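Local coordinates for protein Baccell_00875 (Bacteroides cellulosilyticus DSM 14838, PDB 5NO8) that is a polysaccharide lyase that probably removes the L-rhamnose cap from glucuronic acid in complex arabinogalactan proteins, at residues D331-S336 and P583-N588. Residues are numbered along the deposited sequence; the frame is centred on the assembly and turned at random.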
# COMPACT_ATOMS: atom_id res chain seq x y z
N ASP A 331 -13.34 6.34 6.00
CA ASP A 331 -12.75 5.65 7.16
C ASP A 331 -11.65 6.53 7.77
O ASP A 331 -10.65 6.81 7.10
CB ASP A 331 -12.15 4.32 6.77
CG ASP A 331 -13.17 3.32 6.25
OD1 ASP A 331 -14.20 3.12 6.95
OD2 ASP A 331 -12.93 2.73 5.16
N CYS A 332 -11.85 6.95 9.02
CA CYS A 332 -10.90 7.77 9.76
C CYS A 332 -10.51 7.08 11.06
O CYS A 332 -11.20 6.16 11.54
CB CYS A 332 -11.51 9.13 10.11
SG CYS A 332 -11.94 10.06 8.64
N LEU A 333 -9.40 7.53 11.64
CA LEU A 333 -8.90 7.00 12.90
C LEU A 333 -8.65 8.16 13.84
O LEU A 333 -8.10 9.18 13.43
CB LEU A 333 -7.58 6.25 12.68
CG LEU A 333 -6.91 5.61 13.89
CD1 LEU A 333 -7.73 4.48 14.47
CD2 LEU A 333 -5.52 5.07 13.52
N VAL A 334 -9.02 7.97 15.10
CA VAL A 334 -8.68 8.88 16.18
C VAL A 334 -7.69 8.24 17.13
O VAL A 334 -7.90 7.11 17.63
CB VAL A 334 -9.94 9.39 16.93
CG1 VAL A 334 -9.55 10.42 17.99
CG2 VAL A 334 -10.88 10.02 15.96
N ILE A 335 -6.59 8.96 17.39
CA ILE A 335 -5.58 8.50 18.34
C ILE A 335 -5.59 9.48 19.53
O ILE A 335 -6.11 10.57 19.38
CB ILE A 335 -4.18 8.38 17.69
CG1 ILE A 335 -3.66 9.75 17.27
CG2 ILE A 335 -4.22 7.43 16.50
CD1 ILE A 335 -2.22 9.71 16.80
N SER A 336 -5.00 9.11 20.66
CA SER A 336 -4.96 9.97 21.85
C SER A 336 -4.25 11.25 21.49
O SER A 336 -4.84 12.34 21.49
CB SER A 336 -4.22 9.29 23.02
OG SER A 336 -2.88 8.85 22.63
N PRO A 583 -10.83 7.71 0.36
CA PRO A 583 -11.01 8.42 1.66
C PRO A 583 -10.96 7.49 2.87
O PRO A 583 -11.96 7.28 3.58
CB PRO A 583 -12.38 9.07 1.49
CG PRO A 583 -13.13 8.09 0.63
CD PRO A 583 -12.11 7.62 -0.37
N SER A 584 -9.77 6.91 3.07
CA SER A 584 -9.47 5.99 4.15
C SER A 584 -8.02 6.22 4.56
O SER A 584 -7.15 6.34 3.72
CB SER A 584 -9.62 4.54 3.70
OG SER A 584 -9.18 3.63 4.70
N TYR A 585 -7.76 6.22 5.86
CA TYR A 585 -6.39 6.29 6.36
C TYR A 585 -5.55 5.08 5.91
O TYR A 585 -4.35 5.18 5.79
CB TYR A 585 -6.33 6.48 7.87
CG TYR A 585 -6.90 5.34 8.68
CD1 TYR A 585 -8.25 5.31 9.00
CD2 TYR A 585 -6.11 4.26 9.07
CE1 TYR A 585 -8.80 4.24 9.72
CE2 TYR A 585 -6.62 3.22 9.81
CZ TYR A 585 -7.97 3.23 10.16
OH TYR A 585 -8.49 2.19 10.88
N HIS A 586 -6.18 3.95 5.61
CA HIS A 586 -5.45 2.80 5.11
C HIS A 586 -4.87 3.00 3.72
O HIS A 586 -3.88 2.35 3.36
CB HIS A 586 -6.36 1.57 5.07
CG HIS A 586 -6.68 1.00 6.41
ND1 HIS A 586 -7.90 1.18 7.02
CD2 HIS A 586 -5.93 0.27 7.26
CE1 HIS A 586 -7.90 0.56 8.20
NE2 HIS A 586 -6.72 0.01 8.37
N LEU A 587 -5.54 3.84 2.92
CA LEU A 587 -5.31 3.93 1.48
C LEU A 587 -4.86 5.27 0.96
O LEU A 587 -4.27 5.32 -0.11
CB LEU A 587 -6.59 3.58 0.70
CG LEU A 587 -7.30 2.29 1.06
CD1 LEU A 587 -8.61 2.16 0.30
CD2 LEU A 587 -6.39 1.12 0.81
N ASN A 588 -5.14 6.36 1.68
CA ASN A 588 -5.02 7.69 1.09
C ASN A 588 -3.54 8.07 0.95
O ASN A 588 -2.84 8.25 1.93
CB ASN A 588 -5.77 8.74 1.91
CG ASN A 588 -5.96 10.02 1.14
OD1 ASN A 588 -6.91 10.17 0.33
ND2 ASN A 588 -5.08 10.93 1.36
O HOH W 1 -10.69 1.57 4.48
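Asp-331 and Ser-584 form a single beta bridge between strand 326-335 and the loop that follows helix 562-576. Two backbone hydrogen bonds make it. Asp-331 N donates to Pro-583 O at 2.9 Å, in the carbonyl plane. Tyr-585 N bonds to Asp-331 O at 3.2 Å, tilted 26° from the carbonyl plane. Asp-331 O also takes a CA-H...O contact from Ser-584 CA.

One water joins the side chains of the bridged pair. It donates to Asp-331 OD2 and also bonds Ser-584 OG, each at 2.6 Å. His-329 NE2 is a further partner of OD2. Ser-584 OG accepts from His-586 N at 3.2 Å, which makes an ST turn.

The apolar part is a CH-pi contact. Leu-333 CB lies over one face of the Tyr-585 ring, 3.8 Å from its centroid. The Tyr-585 CG sits between its own backbone N and carbonyl carbon (chi1 64°), which turns the ring toward the strand. Its CD1 edge meets the Asp-331 and Cys-332 backbone, with CD1 3.4 Å from Asp-331 O. His-586 ND1 approaches the opposite face, so the ring lies between the imidazole and the leucine.

Trp-168 touches Asp-331, Pro-583 and Ser-584, and Tyr-673 packs on Tyr-585. The contact ties a strand of a beta-sheet region to a loop of the helical part. Direct bonds join the backbones at Asp-331 alone; its carboxylate reaches Ser-584 through water, and Leu-333 is held by packing.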